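Local coordinates for protein putative rubredoxin reductase (Rhodopseudomonas palustris, PDB 3FG2) that probably transfers electrons from NADH, by way of its bound FAD, to the ferredoxin that serves the CYP199A2 system, at residues A[47-52]-A[130-135]; A[120-125]-A[140-145]; A[241-246]-A[251-256]; A[257-260]-A[264-267]. All coordinates share one frame; numbering follows the deposited sequence.

Interaction 1 (A[47-52]-A[130-135]); sequences KAYLKS and DESEVL. With FAD (flavin-adenine dinucleotide), chain B.
L50 and S132 bring the two backbones nearest, with L50 CA 6.9 Å from S132 CA, where the turn 47-52 lies against one side of helix 129-138. In this two-dinucleotide-binding-domain flavoprotein fold of the pyridine nucleotide-disulphide oxidoreductase type, the same turn begins at the flavin: K47 NZ donates to FAD O4 at 3.0 Å and more weakly to N5, and it also pairs with E156. Y49 extends the other way. With CG anti to the backbone N (chi1 -169°), its ring points at the helix and meets S132 OG at the edge, near the ring plane, 3.2 Å from CD2. The hydroxyl's hydrogen bond is to L45 O, in the loop just before K47, so the helix grips that part of the chain as well. Beyond the ring, Y49 OH donates a very short bond of 2.5 Å to E133 OE2. The carboxylate plane is turned 62° from the ring, and its other oxygen, OE1, is held by R136 and Q137. A phenylalanine here would keep the ring but would probably cost E133 OE2 its donor from the turn. The turn itself is pinned at Y49 O, which receives both S52 N and S52 OG, the hydroxyl arriving in the carbonyl plane on a lone pair, 2.8 Å away.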
loop_
_atom_site.group_PDB
_atom_site.type_symbol
_atom_site.label_atom_id
_atom_site.label_comp_id
_atom_site.label_asym_id
_atom_site.label_seq_id
_atom_site.Cartn_x
_atom_site.Cartn_y
_atom_site.Cartn_z
ATOM N N LYS A 47 -1.246 11.819 -3.319
ATOM C CA LYS A 47 -2.016 12.805 -2.574
ATOM C C LYS A 47 -1.383 14.198 -2.686
ATOM O O LYS A 47 -1.175 14.700 -3.796
ATOM C CB LYS A 47 -2.113 12.364 -1.106
ATOM C CG LYS A 47 -2.666 10.949 -0.938
ATOM C CD LYS A 47 -2.676 10.507 0.517
ATOM C CE LYS A 47 -3.303 9.120 0.675
ATOM N NZ LYS A 47 -2.604 8.021 -0.078
ATOM N N ALA A 48 -1.063 14.802 -1.542
ATOM C CA ALA A 48 -0.468 16.136 -1.495
ATOM C C ALA A 48 0.633 16.384 -2.514
ATOM O O ALA A 48 0.625 17.411 -3.188
ATOM C CB ALA A 48 0.064 16.423 -0.096
ATOM N N TYR A 49 1.579 15.458 -2.636
ATOM C CA TYR A 49 2.676 15.664 -3.572
ATOM C C TYR A 49 2.230 16.102 -4.971
ATOM O O TYR A 49 2.790 17.035 -5.545
ATOM C CB TYR A 49 3.544 14.416 -3.685
ATOM C CG TYR A 49 4.822 14.709 -4.425
ATOM C CD1 TYR A 49 5.799 15.525 -3.858
ATOM C CD2 TYR A 49 5.020 14.248 -5.727
ATOM C CE1 TYR A 49 6.943 15.884 -4.573
ATOM C CE2 TYR A 49 6.154 14.598 -6.449
ATOM C CZ TYR A 49 7.112 15.419 -5.869
ATOM O OH TYR A 49 8.226 15.780 -6.588
ATOM N N LEU A 50 1.223 15.434 -5.520
ATOM C CA LEU A 50 0.710 15.778 -6.841
ATOM C C LEU A 50 0.247 17.230 -6.906
ATOM O O LEU A 50 0.024 17.773 -7.987
ATOM C CB LEU A 50 -0.455 14.854 -7.205
ATOM C CG LEU A 50 -0.164 13.585 -8.013
ATOM C CD1 LEU A 50 1.247 13.083 -7.764
ATOM C CD2 LEU A 50 -1.191 12.534 -7.645
ATOM N N LYS A 51 0.106 17.861 -5.746
ATOM C CA LYS A 51 -0.344 19.249 -5.684
ATOM C C LYS A 51 0.769 20.198 -5.240
ATOM O O LYS A 51 0.578 21.408 -5.205
ATOM C CB LYS A 51 -1.509 19.379 -4.699
ATOM C CG LYS A 51 -2.573 18.308 -4.815
ATOM C CD LYS A 51 -3.550 18.429 -3.663
ATOM C CE LYS A 51 -4.646 17.390 -3.730
ATOM N NZ LYS A 51 -5.454 17.438 -2.482
ATOM N N SER A 52 1.924 19.649 -4.887
ATOM C CA SER A 52 3.037 20.470 -4.426
ATOM C C SER A 52 3.818 21.050 -5.587
ATOM O O SER A 52 3.409 20.941 -6.740
ATOM C CB SER A 52 3.984 19.642 -3.553
ATOM O OG SER A 52 4.671 18.667 -4.321
ATOM N N ASP A 130 9.644 9.018 -8.475
ATOM C CA ASP A 130 9.894 9.373 -9.873
ATOM C C ASP A 130 8.605 9.412 -10.693
ATOM O O ASP A 130 8.323 10.393 -11.389
ATOM C CB ASP A 130 10.870 8.379 -10.518
ATOM C CG ASP A 130 12.301 8.604 -10.083
ATOM O OD1 ASP A 130 13.182 7.825 -10.494
ATOM O OD2 ASP A 130 12.544 9.567 -9.332
ATOM N N GLU A 131 7.824 8.340 -10.608
ATOM C CA GLU A 131 6.575 8.255 -11.348
ATOM C C GLU A 131 5.598 9.336 -10.929
ATOM O O GLU A 131 4.858 9.868 -11.756
ATOM C CB GLU A 131 5.954 6.876 -11.149
ATOM C CG GLU A 131 6.731 5.785 -11.862
ATOM C CD GLU A 131 6.314 4.400 -11.431
ATOM O OE1 GLU A 131 6.840 3.424 -12.007
ATOM O OE2 GLU A 131 5.469 4.287 -10.513
ATOM N N SER A 132 5.595 9.674 -9.646
ATOM C CA SER A 132 4.695 10.706 -9.172
ATOM C C SER A 132 5.124 12.066 -9.734
ATOM O O SER A 132 4.291 12.873 -10.142
ATOM C CB SER A 132 4.701 10.738 -7.643
ATOM O OG SER A 132 3.771 11.687 -7.147
ATOM N N GLU A 133 6.431 12.311 -9.768
ATOM C CA GLU A 133 6.952 13.577 -10.274
ATOM C C GLU A 133 6.676 13.796 -11.762
ATOM O O GLU A 133 6.354 14.916 -12.173
ATOM C CB GLU A 133 8.457 13.685 -10.008
ATOM C CG GLU A 133 9.073 14.977 -10.519
ATOM C CD GLU A 133 8.393 16.214 -9.965
ATOM O OE1 GLU A 133 8.629 17.308 -10.513
ATOM O OE2 GLU A 133 7.626 16.106 -8.986
ATOM N N VAL A 134 6.798 12.746 -12.572
ATOM C CA VAL A 134 6.537 12.896 -14.004
ATOM C C VAL A 134 5.056 13.190 -14.231
ATOM O O VAL A 134 4.691 14.022 -15.062
ATOM C CB VAL A 134 6.920 11.630 -14.807
ATOM C CG1 VAL A 134 8.306 11.155 -14.408
ATOM C CG2 VAL A 134 5.899 10.543 -14.588
ATOM N N LEU A 135 4.202 12.512 -13.477
ATOM C CA LEU A 135 2.767 12.707 -13.603
ATOM C C LEU A 135 2.414 14.138 -13.198
ATOM O O LEU A 135 1.580 14.789 -13.828
ATOM C CB LEU A 135 2.036 11.691 -12.724
ATOM C CG LEU A 135 0.527 11.529 -12.920
ATOM C CD1 LEU A 135 0.178 11.440 -14.408
ATOM C CD2 LEU A 135 0.082 10.270 -12.190
HETATM P PA FAD B . 7.979 -0.115 -0.244
HETATM O O1A FAD B . 7.438 -0.286 -1.617
HETATM O O2A FAD B . 7.798 1.037 0.443
HETATM O O5B FAD B . 9.485 -0.120 -0.556
HETATM C C5B FAD B . 10.185 -1.195 -1.259
HETATM C C4B FAD B . 11.571 -0.596 -1.583
HETATM O O4B FAD B . 12.474 -1.730 -1.874
HETATM C C3B FAD B . 11.631 0.310 -2.826
HETATM O O3B FAD B . 12.301 1.523 -2.679
HETATM C C2B FAD B . 12.159 -0.632 -3.871
HETATM O O2B FAD B . 12.696 0.013 -4.985
HETATM C C1B FAD B . 13.210 -1.358 -3.085
HETATM N N9A FAD B . 13.668 -2.649 -3.603
HETATM C C8A FAD B . 12.914 -3.599 -4.244
HETATM N N7A FAD B . 13.620 -4.665 -4.602
HETATM C C5A FAD B . 14.892 -4.408 -4.180
HETATM C C6A FAD B . 16.142 -5.194 -4.280
HETATM N N6A FAD B . 16.232 -6.376 -4.844
HETATM N N1A FAD B . 17.252 -4.590 -3.722
HETATM C C2A FAD B . 17.203 -3.355 -3.121
HETATM N N3A FAD B . 16.104 -2.573 -2.990
HETATM C C4A FAD B . 14.969 -3.143 -3.537
HETATM N N1 FAD B . -0.654 2.694 2.716
HETATM C C2 FAD B . -1.401 3.214 3.691
HETATM O O2 FAD B . -1.582 2.628 4.715
HETATM N N3 FAD B . -2.022 4.500 3.568
HETATM C C4 FAD B . -1.871 5.270 2.428
HETATM O O4 FAD B . -2.410 6.361 2.362
HETATM C C4X FAD B . -1.052 4.713 1.356
HETATM N N5 FAD B . -0.860 5.425 0.219
HETATM C C5X FAD B . -0.071 4.874 -0.775
HETATM C C6 FAD B . 0.130 5.642 -1.956
HETATM C C7 FAD B . 0.908 5.179 -2.998
HETATM C C7M FAD B . 1.090 6.037 -4.235
HETATM C C8 FAD B . 1.548 3.862 -2.900
HETATM C C8M FAD B . 2.415 3.292 -4.001
HETATM C C9 FAD B . 1.352 3.089 -1.736
HETATM C C9A FAD B . 0.554 3.582 -0.675
HETATM N N10 FAD B . 0.321 2.847 0.561
HETATM C C10 FAD B . -0.449 3.380 1.556
HETATM C "C1'" FAD B . 0.964 1.515 0.688
HETATM C "C2'" FAD B . 2.359 1.647 1.373
HETATM O "O2'" FAD B . 3.126 2.572 0.634
HETATM C "C3'" FAD B . 3.002 0.276 1.388
HETATM O "O3'" FAD B . 2.208 -0.615 2.164
HETATM C "C4'" FAD B . 4.395 0.366 1.987
HETATM O "O4'" FAD B . 5.221 1.277 1.215
HETATM C "C5'" FAD B . 5.010 -1.012 1.979
HETATM O "O5'" FAD B . 6.468 -0.870 2.567
HETATM P P FAD B . 7.565 -1.748 2.034
HETATM O O1P FAD B . 8.778 -1.298 2.897
HETATM O O2P FAD B . 7.282 -3.112 2.079
HETATM O O3P FAD B . 7.824 -1.439 0.624
#

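Interaction 2 (A[120-125]-A[140-145]); sequences LPDVLY and PDKKHV
D122 and K142 bury nearly equal areas and carry the whole contact, a charged pair at the protein surface. The two backbones stay well apart, with D122 CA 9.7 Å from V145 CA at their nearest, so the lysine spans most of the interval. Its chain bends twice, at chi2 (-58°) and again at chi4 (-60°), and the second bend turns the ammonium toward OD2 while the last methylene lies beside OD1. K142 NZ stands 3.7 Å from D122 OD2, a long salt bridge, and K142 CE is just as far, 3.7 Å, from D122 OD1. The attraction is therefore probably electrostatic and loosely directed. D122 has a closer partner in R138 at the end of helix 129-138, whose NH1 pairs with the same OD2, so this oxygen faces two positive groups and the carboxylate is likely to stay ionised. An asparagine in place of D122 would probably cost R138 and K142 the charge they share and leave the end of K142 freer to swing. The aspartate is positioned by a type I turn from L120 to V123, closed by V123 N donating to L120 O at 3.2 Å. The K142 side chain also touches D231. Strand 232-235 lies between strands 123-124 and 144-148 in a parallel sheet, bonding through its backbone to D122 and L124, while helix 129-138 makes the beta-alpha-beta crossover over it and packs on L124.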
loop_
_atom_site.group_PDB
_atom_site.type_symbol
_atom_site.label_atom_id
_atom_site.label_comp_id
_atom_site.label_asym_id
_atom_site.label_seq_id
_atom_site.Cartn_x
_atom_site.Cartn_y
_atom_site.Cartn_z
ATOM N N LEU A 120 3.330 2.908 -24.569
ATOM C CA LEU A 120 3.605 4.199 -25.190
ATOM C C LEU A 120 3.990 5.178 -24.082
ATOM O O LEU A 120 3.660 4.970 -22.916
ATOM C CB LEU A 120 2.384 4.710 -25.954
ATOM C CG LEU A 120 2.088 3.967 -27.263
ATOM C CD1 LEU A 120 0.787 4.475 -27.855
ATOM C CD2 LEU A 120 3.242 4.160 -28.245
ATOM N N PRO A 121 4.681 6.268 -24.428
ATOM C CA PRO A 121 5.114 7.269 -23.444
ATOM C C PRO A 121 4.049 7.816 -22.493
ATOM O O PRO A 121 4.320 8.020 -21.308
ATOM C CB PRO A 121 5.709 8.372 -24.317
ATOM C CG PRO A 121 6.180 7.630 -25.536
ATOM C CD PRO A 121 5.041 6.689 -25.793
ATOM N N ASP A 122 2.845 8.054 -23.006
ATOM C CA ASP A 122 1.773 8.616 -22.193
ATOM C C ASP A 122 0.923 7.636 -21.387
ATOM O O ASP A 122 -0.200 7.957 -20.996
ATOM C CB ASP A 122 0.869 9.502 -23.062
ATOM C CG ASP A 122 1.536 10.819 -23.441
ATOM O OD1 ASP A 122 1.265 11.325 -24.554
ATOM O OD2 ASP A 122 2.322 11.354 -22.626
ATOM N N VAL A 123 1.457 6.442 -21.148
ATOM C CA VAL A 123 0.773 5.441 -20.334
ATOM C C VAL A 123 1.667 5.336 -19.093
ATOM O O VAL A 123 2.697 4.651 -19.098
ATOM C CB VAL A 123 0.678 4.081 -21.056
ATOM C CG1 VAL A 123 0.065 3.048 -20.133
ATOM C CG2 VAL A 123 -0.180 4.217 -22.311
ATOM N N LEU A 124 1.260 6.031 -18.035
ATOM C CA LEU A 124 2.034 6.100 -16.804
ATOM C C LEU A 124 1.511 5.322 -15.607
ATOM O O LEU A 124 0.311 5.044 -15.488
ATOM C CB LEU A 124 2.175 7.567 -16.400
ATOM C CG LEU A 124 2.625 8.503 -17.524
ATOM C CD1 LEU A 124 2.553 9.955 -17.058
ATOM C CD2 LEU A 124 4.040 8.131 -17.944
ATOM N N TYR A 125 2.435 4.994 -14.709
ATOM C CA TYR A 125 2.109 4.284 -13.483
ATOM C C TYR A 125 2.273 5.277 -12.334
ATOM O O TYR A 125 2.765 6.385 -12.550
ATOM C CB TYR A 125 3.022 3.068 -13.321
ATOM C CG TYR A 125 2.771 2.035 -14.401
ATOM C CD1 TYR A 125 3.332 2.168 -15.679
ATOM C CD2 TYR A 125 1.909 0.966 -14.174
ATOM C CE1 TYR A 125 3.032 1.266 -16.694
ATOM C CE2 TYR A 125 1.605 0.064 -15.176
ATOM C CZ TYR A 125 2.160 0.217 -16.433
ATOM O OH TYR A 125 1.807 -0.677 -17.424
ATOM N N PRO A 140 -0.355 19.217 -16.466
ATOM C CA PRO A 140 -0.614 20.562 -16.997
ATOM C C PRO A 140 -0.641 20.639 -18.529
ATOM O O PRO A 140 -1.240 21.551 -19.101
ATOM C CB PRO A 140 0.509 21.396 -16.381
ATOM C CG PRO A 140 1.619 20.397 -16.206
ATOM C CD PRO A 140 0.883 19.197 -15.668
ATOM N N ASP A 141 0.005 19.680 -19.188
ATOM C CA ASP A 141 0.042 19.647 -20.648
ATOM C C ASP A 141 -0.955 18.636 -21.205
ATOM O O ASP A 141 -0.920 18.314 -22.392
ATOM C CB ASP A 141 1.445 19.284 -21.144
ATOM C CG ASP A 141 2.520 20.156 -20.537
ATOM O OD1 ASP A 141 2.869 19.931 -19.359
ATOM O OD2 ASP A 141 3.007 21.073 -21.235
ATOM N N LYS A 142 -1.835 18.135 -20.346
ATOM C CA LYS A 142 -2.831 17.162 -20.768
ATOM C C LYS A 142 -4.258 17.610 -20.462
ATOM O O LYS A 142 -4.518 18.273 -19.457
ATOM C CB LYS A 142 -2.543 15.806 -20.120
ATOM C CG LYS A 142 -1.342 15.088 -20.728
ATOM C CD LYS A 142 -1.552 14.876 -22.225
ATOM C CE LYS A 142 -0.418 14.093 -22.854
ATOM N NZ LYS A 142 0.879 14.799 -22.695
ATOM N N LYS A 143 -5.181 17.227 -21.339
ATOM C CA LYS A 143 -6.579 17.607 -21.206
ATOM C C LYS A 143 -7.508 16.498 -20.742
ATOM O O LYS A 143 -8.535 16.765 -20.122
ATOM C CB LYS A 143 -7.115 18.092 -22.553
ATOM C CG LYS A 143 -6.322 19.187 -23.231
ATOM C CD LYS A 143 -6.695 20.553 -22.699
ATOM C CE LYS A 143 -6.375 21.619 -23.733
ATOM N NZ LYS A 143 -7.112 21.367 -25.019
ATOM N N HIS A 144 -7.153 15.253 -21.034
ATOM C CA HIS A 144 -8.053 14.152 -20.723
ATOM C C HIS A 144 -7.325 12.867 -20.331
ATOM O O HIS A 144 -6.615 12.276 -21.146
ATOM C CB HIS A 144 -8.909 13.912 -21.967
ATOM C CG HIS A 144 -10.133 13.095 -21.724
ATOM N ND1 HIS A 144 -10.467 12.601 -20.483
ATOM C CD2 HIS A 144 -11.124 12.712 -22.563
ATOM C CE1 HIS A 144 -11.613 11.949 -20.569
ATOM N NE2 HIS A 144 -12.032 12.002 -21.819
ATOM N N VAL A 145 -7.510 12.425 -19.090
ATOM C CA VAL A 145 -6.854 11.202 -18.635
ATOM C C VAL A 145 -7.837 10.074 -18.310
ATOM O O VAL A 145 -8.892 10.303 -17.707
ATOM C CB VAL A 145 -5.986 11.461 -17.373
ATOM C CG1 VAL A 145 -6.841 12.021 -16.250
ATOM C CG2 VAL A 145 -5.329 10.169 -16.925
#

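Interaction 3 (A[241-246]-A[251-256]); sequences PNVEIA and LPTAAG
A246 O, in helix 244-248, accepts the backbone N of L251 at 3.0 Å, a bond that spans five residues and brings the chain back against the helix. It is somewhat bent, 141° at the hydrogen, and the donor is tilted 22° from the carbonyl plane. The same oxygen is approached by L251 CB at 3.2 Å, and L251 CD1 reaches on to the methyl of A246, so the leucine side chain runs past this carbonyl. Ahead of the helix, V243 is the apolar centre of the contact. Its CB meets T253 CG2 at 3.8 Å, while CG2 rests near the CB and OG1 of the threonine. The other methyl, CG1, takes a different direction: lying anti to the carbonyl carbon (chi1 -51°), it presses on the backbone of G256, 3.3 Å from G256 C. Next to it the ring of P241 covers the same glycine, with P241 CB 3.9 Å from G256 CA and P241 CG over the carbonyl carbon of A255. G256 adopts backbone angles at which a side chain would be jammed against the carbonyl of A255. Just before it, A255 is the centre of an inverse gamma turn, and A254 N donates to G256 O at 2.9 Å. The neighbouring I245 points to the other side and touches the FAD. This compact helix-and-return unit lies where the chain passes from the second dinucleotide-binding domain back into the FAD domain, an arrangement that fits the two-Rossmann-domain architecture of the pyridine nucleotide-disulphide oxidoreductases.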
loop_
_atom_site.group_PDB
_atom_site.type_symbol
_atom_site.label_atom_id
_atom_site.label_comp_id
_atom_site.label_asym_id
_atom_site.label_seq_id
_atom_site.Cartn_x
_atom_site.Cartn_y
_atom_site.Cartn_z
ATOM N N PRO A 241 4.239 -8.736 -5.825
ATOM C CA PRO A 241 5.223 -8.748 -4.734
ATOM C C PRO A 241 6.589 -9.143 -5.300
ATOM O O PRO A 241 6.683 -10.066 -6.103
ATOM C CB PRO A 241 4.664 -9.805 -3.776
ATOM C CG PRO A 241 3.182 -9.722 -4.001
ATOM C CD PRO A 241 3.085 -9.598 -5.514
ATOM N N ASN A 242 7.640 -8.442 -4.894
ATOM C CA ASN A 242 8.976 -8.757 -5.389
ATOM C C ASN A 242 9.552 -9.959 -4.647
ATOM O O ASN A 242 10.229 -9.810 -3.630
ATOM C CB ASN A 242 9.897 -7.541 -5.235
ATOM C CG ASN A 242 9.409 -6.334 -6.025
ATOM O OD1 ASN A 242 9.209 -6.407 -7.241
ATOM N ND2 ASN A 242 9.214 -5.215 -5.334
ATOM N N VAL A 243 9.287 -11.153 -5.169
ATOM C CA VAL A 243 9.754 -12.390 -4.550
ATOM C C VAL A 243 10.803 -13.125 -5.376
ATOM O O VAL A 243 11.479 -14.018 -4.866
ATOM C CB VAL A 243 8.589 -13.376 -4.337
ATOM C CG1 VAL A 243 7.438 -12.691 -3.613
ATOM C CG2 VAL A 243 8.126 -13.915 -5.674
ATOM N N GLU A 244 10.928 -12.758 -6.648
ATOM C CA GLU A 244 11.861 -13.412 -7.565
ATOM C C GLU A 244 13.208 -13.835 -6.973
ATOM O O GLU A 244 13.515 -15.028 -6.911
ATOM C CB GLU A 244 12.096 -12.529 -8.793
ATOM C CG GLU A 244 10.908 -12.435 -9.748
ATOM C CD GLU A 244 9.644 -11.872 -9.100
ATOM O OE1 GLU A 244 9.751 -10.935 -8.277
ATOM O OE2 GLU A 244 8.539 -12.356 -9.431
ATOM N N ILE A 245 14.011 -12.865 -6.546
ATOM C CA ILE A 245 15.320 -13.162 -5.976
ATOM C C ILE A 245 15.273 -14.192 -4.844
ATOM O O ILE A 245 16.084 -15.114 -4.808
ATOM C CB ILE A 245 15.992 -11.878 -5.474
ATOM C CG1 ILE A 245 16.246 -10.944 -6.661
ATOM C CG2 ILE A 245 17.298 -12.212 -4.768
ATOM C CD1 ILE A 245 16.757 -9.571 -6.281
ATOM N N ALA A 246 14.319 -14.042 -3.930
ATOM C CA ALA A 246 14.183 -14.972 -2.815
ATOM C C ALA A 246 13.840 -16.380 -3.312
ATOM O O ALA A 246 14.324 -17.383 -2.776
ATOM C CB ALA A 246 13.105 -14.478 -1.860
ATOM N N LEU A 251 14.007 -20.137 -1.512
ATOM C CA LEU A 251 13.072 -19.805 -0.438
ATOM C C LEU A 251 11.645 -19.918 -0.967
ATOM O O LEU A 251 11.332 -19.424 -2.055
ATOM C CB LEU A 251 13.330 -18.391 0.080
ATOM C CG LEU A 251 14.706 -18.163 0.717
ATOM C CD1 LEU A 251 14.814 -16.721 1.202
ATOM C CD2 LEU A 251 14.905 -19.132 1.879
ATOM N N PRO A 252 10.761 -20.594 -0.213
ATOM C CA PRO A 252 9.370 -20.745 -0.655
ATOM C C PRO A 252 8.694 -19.397 -0.886
ATOM O O PRO A 252 8.882 -18.457 -0.114
ATOM C CB PRO A 252 8.729 -21.530 0.487
ATOM C CG PRO A 252 9.873 -22.351 1.007
ATOM C CD PRO A 252 11.003 -21.348 1.028
ATOM N N THR A 253 7.926 -19.300 -1.962
ATOM C CA THR A 253 7.222 -18.065 -2.281
ATOM C C THR A 253 5.918 -18.394 -2.971
ATOM O O THR A 253 5.718 -19.506 -3.446
ATOM C CB THR A 253 8.025 -17.170 -3.241
ATOM O OG1 THR A 253 8.297 -17.893 -4.448
ATOM C CG2 THR A 253 9.328 -16.731 -2.609
ATOM N N ALA A 254 5.027 -17.417 -3.012
ATOM C CA ALA A 254 3.741 -17.561 -3.677
ATOM C C ALA A 254 3.404 -16.107 -3.952
ATOM O O ALA A 254 4.216 -15.404 -4.557
ATOM C CB ALA A 254 2.722 -18.193 -2.744
ATOM N N ALA A 255 2.236 -15.651 -3.513
ATOM C CA ALA A 255 1.872 -14.251 -3.687
ATOM C C ALA A 255 2.568 -13.504 -2.541
ATOM O O ALA A 255 1.922 -12.897 -1.690
ATOM C CB ALA A 255 0.365 -14.084 -3.591
ATOM N N GLY A 256 3.896 -13.579 -2.532
ATOM C CA GLY A 256 4.702 -12.949 -1.504
ATOM C C GLY A 256 5.741 -13.946 -1.018
ATOM O O GLY A 256 5.682 -15.128 -1.372
#

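Interaction 4 (A[257-260]-A[264-267]); sequences IIVD and LTSD
D260 and L264 are joined by two hydrogen bonds of opposite sense. D260 N donates to L264 O at 2.9 Å, fairly straight at 156°, with the donor tilted from the carbonyl plane, and L264 N returns a bond of 3.1 Å to D260 OD1, meeting the carboxylate oxygen from above its plane. D260 CG sits between the backbone N and the carbonyl carbon (chi1 60°), which folds the carboxylate back over the loop. OD1 is gripped a second time by the backbone N of Q262, two residues on, making an Asx turn that leads from D260 into the three-residue connection. Two amides on one carboxylate oxygen probably hold its rotation and favour the charged form. L264 runs beside the aspartate, pointing the same way, and its CB lies 3.5 Å from OD1. L264 O has a further neighbour in V259 CA, whose hydrogen makes a CA-H...O contact at 3.1 Å. The loop so closed links two sheets of the FAD domain: strand 257-259 edges a small mixed sheet beside strand 277-281, whereas the chain beyond T265 enters strand 270-272 at the margin of the parallel Rossmann-type sheet. Along the seam the contacts become apolar. V259 CG1 touches T265 CG2 at 3.9 Å, their side chains crossing at a slant, and the same threonine methyl meets I257 CG2 at 4.2 Å. T265 turns its hydroxyl from this packing: OG1 is hydrogen-bonded to I270 O and accepts D267 N at 3.0 Å, forming an ST turn that starts the next bend of the chain.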
loop_
_atom_site.group_PDB
_atom_site.type_symbol
_atom_site.label_atom_id
_atom_site.label_comp_id
_atom_site.label_asym_id
_atom_site.label_seq_id
_atom_site.Cartn_x
_atom_site.Cartn_y
_atom_site.Cartn_z
ATOM N N ILE A 257 6.707 -13.476 -0.231
ATOM C CA ILE A 257 7.746 -14.350 0.311
ATOM C C ILE A 257 7.179 -14.981 1.582
ATOM O O ILE A 257 6.845 -14.280 2.535
ATOM C CB ILE A 257 9.020 -13.553 0.667
ATOM C CG1 ILE A 257 9.443 -12.691 -0.522
ATOM C CG2 ILE A 257 10.155 -14.511 1.050
ATOM C CD1 ILE A 257 10.666 -11.831 -0.256
ATOM N N ILE A 258 7.074 -16.305 1.595
ATOM C CA ILE A 258 6.509 -17.010 2.740
ATOM C C ILE A 258 7.350 -16.958 4.010
ATOM O O ILE A 258 8.556 -17.200 3.989
ATOM C CB ILE A 258 6.206 -18.484 2.381
ATOM C CG1 ILE A 258 5.088 -18.535 1.330
ATOM C CG2 ILE A 258 5.773 -19.254 3.621
ATOM C CD1 ILE A 258 4.861 -19.917 0.730
ATOM N N VAL A 259 6.679 -16.626 5.114
ATOM C CA VAL A 259 7.306 -16.522 6.429
ATOM C C VAL A 259 6.329 -17.021 7.505
ATOM O O VAL A 259 5.117 -17.013 7.295
ATOM C CB VAL A 259 7.715 -15.051 6.735
ATOM C CG1 VAL A 259 8.746 -14.569 5.722
ATOM C CG2 VAL A 259 6.493 -14.149 6.703
ATOM N N ASP A 260 6.856 -17.465 8.646
ATOM C CA ASP A 260 6.004 -17.962 9.728
ATOM C C ASP A 260 5.508 -16.846 10.651
ATOM O O ASP A 260 5.612 -15.670 10.314
ATOM C CB ASP A 260 6.736 -19.032 10.556
ATOM C CG ASP A 260 8.020 -18.520 11.195
ATOM O OD1 ASP A 260 8.198 -17.284 11.315
ATOM O OD2 ASP A 260 8.852 -19.371 11.592
ATOM N N LEU A 264 9.810 -15.174 9.739
ATOM C CA LEU A 264 11.040 -15.852 9.349
ATOM C C LEU A 264 10.769 -16.794 8.187
ATOM O O LEU A 264 9.747 -17.486 8.169
ATOM C CB LEU A 264 11.598 -16.668 10.520
ATOM C CG LEU A 264 12.392 -15.925 11.592
ATOM C CD1 LEU A 264 12.547 -16.802 12.833
ATOM C CD2 LEU A 264 13.753 -15.535 11.026
ATOM N N THR A 265 11.680 -16.812 7.217
ATOM C CA THR A 265 11.542 -17.708 6.073
ATOM C C THR A 265 11.973 -19.090 6.546
ATOM O O THR A 265 12.239 -19.290 7.732
ATOM C CB THR A 265 12.464 -17.311 4.916
ATOM O OG1 THR A 265 13.829 -17.455 5.333
ATOM C CG2 THR A 265 12.196 -15.864 4.484
ATOM N N SER A 266 12.042 -20.045 5.626
ATOM C CA SER A 266 12.459 -21.393 5.987
ATOM C C SER A 266 13.944 -21.373 6.352
ATOM O O SER A 266 14.471 -22.328 6.918
ATOM C CB SER A 266 12.219 -22.343 4.817
ATOM O OG SER A 266 12.866 -21.862 3.655
ATOM N N ASP A 267 14.617 -20.275 6.025
ATOM C CA ASP A 267 16.028 -20.141 6.342
ATOM C C ASP A 267 16.253 -19.152 7.469
ATOM O O ASP A 267 16.149 -17.934 7.269
ATOM C CB ASP A 267 16.839 -19.661 5.131
ATOM C CG ASP A 267 18.333 -19.478 5.458
ATOM O OD1 ASP A 267 19.067 -18.869 4.652
ATOM O OD2 ASP A 267 18.781 -19.956 6.524
#

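In the fold
From the N terminus, interaction 1 closes a long excursion, bringing the flavin-contacting turn 47-52 against helix 129-138 some 78 residues later. Interaction 2 crosses it in sequence: 120-125 falls between the two segments of interaction 1, and 140-145 comes after both. The two touch, L135 CD1 packing 3.9 Å from L124 CD1, so FAD loop, crossover helix and second sheet are joined. Interactions 3 and 4 follow in series: interaction 3 folds the return from helix 244-248 against it ahead of strand 257-259, and interaction 4 joins that strand to the approach to strand 270-272. They abut through V243 on I257 and a probable hydrogen bond from I258 N to P252 O.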